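Local coordinates for thioredoxin domain-containing protein (Sinorhizobium meliloti, PDB 3U5R), which is of unknown function but belongs to the AhpC/TSA family of thioredoxin-like proteins, which suggests a possible antioxidant or oxidoreductase role, at residues R78-K83 against G160-A165. Sequence-based numbering, arbitrary orientation.
Sequences REALAK and GQFDDA
The carboxylate of buried Asp163, the residue after Phe162, whose ring reaches Ala80 and Leu81, is gripped at both oxygens. OD1 closes an Asx turn by accepting from Ala165 N at 3.0 Å, with the donor above the carboxylate plane, while OD2 takes the backbone N-H groups of Thr174 and Gly175. A short acidic side chain suits this place, because its two acceptors satisfy main-chain donors from two places in the loop, just after Asp163 and just before helix 176-186, and tie those two parts together. With CG anti to the backbone N (chi1 -176°), the Phe162 ring is carried out from the loop to the helix. The extended side chain spans most of the 8.7 Å between Leu81 CA and Phe162 CA. Ala80 meets the ring at its edge, near its plane, with CB 3.7 Å from Phe162 CE2; a methyl group is small enough to admit the ring close to the helix backbone, and Phe162 CZ comes within 4.1 Å of Leu81 N. Leu81 adds a looser apolar touch, CD1 lying 4.4 Å from Phe162 CE1. The contact thus joins helix 78-88 of the thioredoxin-like fold to the loop leaving edge strand 156-160, with Leu178 of helix 176-186 also packing against Phe162 and Val173 touching both Ala80 and Asp163.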
ATOM      1  N   ARG A  78      -7.233  -7.319   4.735  1.00 17.43           N
ATOM      2  CA  ARG A  78      -6.246  -8.150   4.106  1.00 20.03           C
ATOM      3  C   ARG A  78      -6.788  -9.106   3.025  1.00 20.00           C
ATOM      4  O   ARG A  78      -6.267  -9.182   1.951  1.00 19.65           O
ATOM      5  CB  ARG A  78      -5.379  -8.792   5.170  1.00 20.58           C
ATOM      6  CG  ARG A  78      -4.941 -10.142   4.995  1.00 27.17           C
ATOM      7  CD  ARG A  78      -5.068 -10.897   6.325  1.00 36.51           C
ATOM      8  NE  ARG A  78      -4.009 -10.647   7.261  1.00 27.83           N
ATOM      9  CZ  ARG A  78      -3.967 -11.084   8.500  1.00 28.89           C
ATOM     10  NH1 ARG A  78      -4.950 -11.771   9.022  1.00 32.15           N
ATOM     11  NH2 ARG A  78      -2.928 -10.801   9.224  1.00 23.59           N
ATOM     12  N   GLU A  79      -7.889  -9.742   3.311  1.00 17.95           N
ATOM     13  CA  GLU A  79      -8.516 -10.569   2.328  1.00 18.46           C
ATOM     14  C   GLU A  79      -8.995  -9.739   1.105  1.00 16.59           C
ATOM     15  O   GLU A  79      -8.861 -10.134   0.017  1.00 14.39           O
ATOM     16  CB  GLU A  79      -9.634 -11.350   2.972  1.00 20.00           C
ATOM     17  CG  GLU A  79      -9.166 -12.372   4.000  1.00 20.00           C
ATOM     18  CD  GLU A  79      -8.792 -11.783   5.388  1.00 20.00           C
ATOM     19  OE1 GLU A  79      -9.056 -10.591   5.694  1.00 20.00           O
ATOM     20  OE2 GLU A  79      -8.205 -12.559   6.188  1.00 20.00           O
ATOM     21  N   ALA A  80      -9.565  -8.586   1.363  1.00 13.60           N
ATOM     22  CA  ALA A  80     -10.024  -7.680   0.354  1.00 14.71           C
ATOM     23  C   ALA A  80      -8.910  -7.125  -0.498  1.00 12.71           C
ATOM     24  O   ALA A  80      -9.063  -6.967  -1.618  1.00 17.03           O
ATOM     25  CB  ALA A  80     -10.800  -6.628   0.923  1.00 13.34           C
ATOM     26  N   LEU A  81      -7.792  -6.863   0.092  1.00 14.35           N
ATOM     27  CA  LEU A  81      -6.686  -6.327  -0.664  1.00 15.26           C
ATOM     28  C   LEU A  81      -6.136  -7.370  -1.649  1.00 16.66           C
ATOM     29  O   LEU A  81      -5.774  -7.044  -2.784  1.00 14.68           O
ATOM     30  CB  LEU A  81      -5.606  -5.924   0.319  1.00 15.74           C
ATOM     31  CG  LEU A  81      -4.302  -5.349  -0.256  1.00 20.94           C
ATOM     32  CD1 LEU A  81      -4.657  -4.108  -1.104  1.00 18.47           C
ATOM     33  CD2 LEU A  81      -3.373  -4.948   0.956  1.00 23.17           C
ATOM     34  N   ALA A  82      -6.021  -8.633  -1.199  1.00 17.09           N
ATOM     35  CA  ALA A  82      -5.542  -9.669  -2.076  1.00 17.71           C
ATOM     36  C   ALA A  82      -6.552  -9.859  -3.219  1.00 18.65           C
ATOM     37  O   ALA A  82      -6.163 -10.036  -4.399  1.00 18.84           O
ATOM     38  CB  ALA A  82      -5.286 -10.990  -1.269  1.00 18.84           C
ATOM     39  N   LYS A  83      -7.840  -9.803  -2.895  1.00 17.25           N
ATOM     40  CA  LYS A  83      -8.884  -9.905  -3.923  1.00 17.10           C
ATOM     41  C   LYS A  83      -8.827  -8.721  -4.933  1.00 17.54           C
ATOM     42  O   LYS A  83      -8.831  -8.890  -6.201  1.00 16.11           O
ATOM     43  CB  LYS A  83     -10.254  -9.939  -3.213  1.00 19.23           C
ATOM     44  CG  LYS A  83     -11.501  -9.771  -4.132  1.00 24.09           C
ATOM     45  CD  LYS A  83     -11.505 -10.832  -5.215  1.00 36.05           C
ATOM     46  CE  LYS A  83     -12.921 -10.919  -5.875  1.00 41.92           C
ATOM     47  NZ  LYS A  83     -13.863 -10.421  -4.779  1.00 43.60           N
ATOM     48  N   GLY A 160      -5.360   7.944   0.200  1.00 15.88           N
ATOM     49  CA  GLY A 160      -6.375   7.885   1.267  1.00 15.54           C
ATOM     50  C   GLY A 160      -6.860   6.457   1.512  1.00 16.83           C
ATOM     51  O   GLY A 160      -6.169   5.487   1.208  1.00 15.28           O
ATOM     52  N   GLN A 161      -8.029   6.381   2.120  1.00 14.77           N
ATOM     53  CA  GLN A 161      -8.626   5.132   2.625  1.00 13.05           C
ATOM     54  C   GLN A 161      -8.917   4.132   1.500  1.00 12.73           C
ATOM     55  O   GLN A 161      -9.201   4.452   0.283  1.00 13.13           O
ATOM     56  CB  GLN A 161      -9.912   5.479   3.434  1.00  9.35           C
ATOM     57  CG  GLN A 161     -11.133   5.823   2.546  1.00 11.01           C
ATOM     58  CD  GLN A 161     -12.381   6.171   3.404  1.00 15.16           C
ATOM     59  OE1 GLN A 161     -12.289   6.258   4.610  1.00 12.77           O
ATOM     60  NE2 GLN A 161     -13.494   6.362   2.782  1.00 13.69           N
ATOM     61  N   PHE A 162      -8.880   2.870   1.861  1.00 12.71           N
ATOM     62  CA  PHE A 162      -9.274   1.790   0.912  1.00 13.08           C
ATOM     63  C   PHE A 162     -10.786   1.913   0.688  1.00 13.66           C
ATOM     64  O   PHE A 162     -11.346   1.748  -0.449  1.00 13.35           O
ATOM     65  CB  PHE A 162      -8.855   0.463   1.602  1.00 13.39           C
ATOM     66  CG  PHE A 162      -9.071  -0.781   0.792  1.00 14.90           C
ATOM     67  CD1 PHE A 162      -8.400  -0.973  -0.417  1.00 17.74           C
ATOM     68  CD2 PHE A 162      -9.899  -1.811   1.289  1.00 17.15           C
ATOM     69  CE1 PHE A 162      -8.592  -2.168  -1.176  1.00 16.76           C
ATOM     70  CE2 PHE A 162     -10.110  -3.018   0.575  1.00 18.75           C
ATOM     71  CZ  PHE A 162      -9.432  -3.224  -0.669  1.00 19.47           C
ATOM     72  N   ASP A 163     -11.488   2.176   1.792  1.00 15.40           N
ATOM     73  CA  ASP A 163     -12.939   2.435   1.773  1.00 16.68           C
ATOM     74  C   ASP A 163     -13.302   2.857   3.185  1.00 17.34           C
ATOM     75  O   ASP A 163     -12.399   3.067   4.013  1.00 16.34           O
ATOM     76  CB  ASP A 163     -13.708   1.145   1.416  1.00 18.98           C
ATOM     77  CG  ASP A 163     -13.318  -0.041   2.362  1.00 24.30           C
ATOM     78  OD1 ASP A 163     -12.878   0.210   3.541  1.00 30.96           O
ATOM     79  OD2 ASP A 163     -13.455  -1.225   1.942  1.00 30.12           O
ATOM     80  N   ASP A 164     -14.595   2.896   3.502  1.00 17.18           N
ATOM     81  CA  ASP A 164     -15.075   3.534   4.756  1.00 20.38           C
ATOM     82  C   ASP A 164     -15.000   2.530   5.953  1.00 19.36           C
ATOM     83  O   ASP A 164     -15.348   2.899   7.097  1.00 19.36           O
ATOM     84  CB  ASP A 164     -16.572   4.007   4.619  1.00 22.15           C
ATOM     85  CG  ASP A 164     -16.779   5.286   3.734  1.00 34.19           C
ATOM     86  OD1 ASP A 164     -15.918   6.204   3.782  1.00 40.57           O
ATOM     87  OD2 ASP A 164     -17.881   5.416   3.031  1.00 37.26           O
ATOM     88  N   ALA A 165     -14.632   1.266   5.705  1.00 18.24           N
ATOM     89  CA  ALA A 165     -14.625   0.259   6.779  1.00 16.90           C
ATOM     90  C   ALA A 165     -13.504   0.542   7.790  1.00 17.91           C
ATOM     91  O   ALA A 165     -12.329   0.913   7.420  1.00 16.31           O
ATOM     92  CB  ALA A 165     -14.500  -1.165   6.204  1.00 16.51           C
TER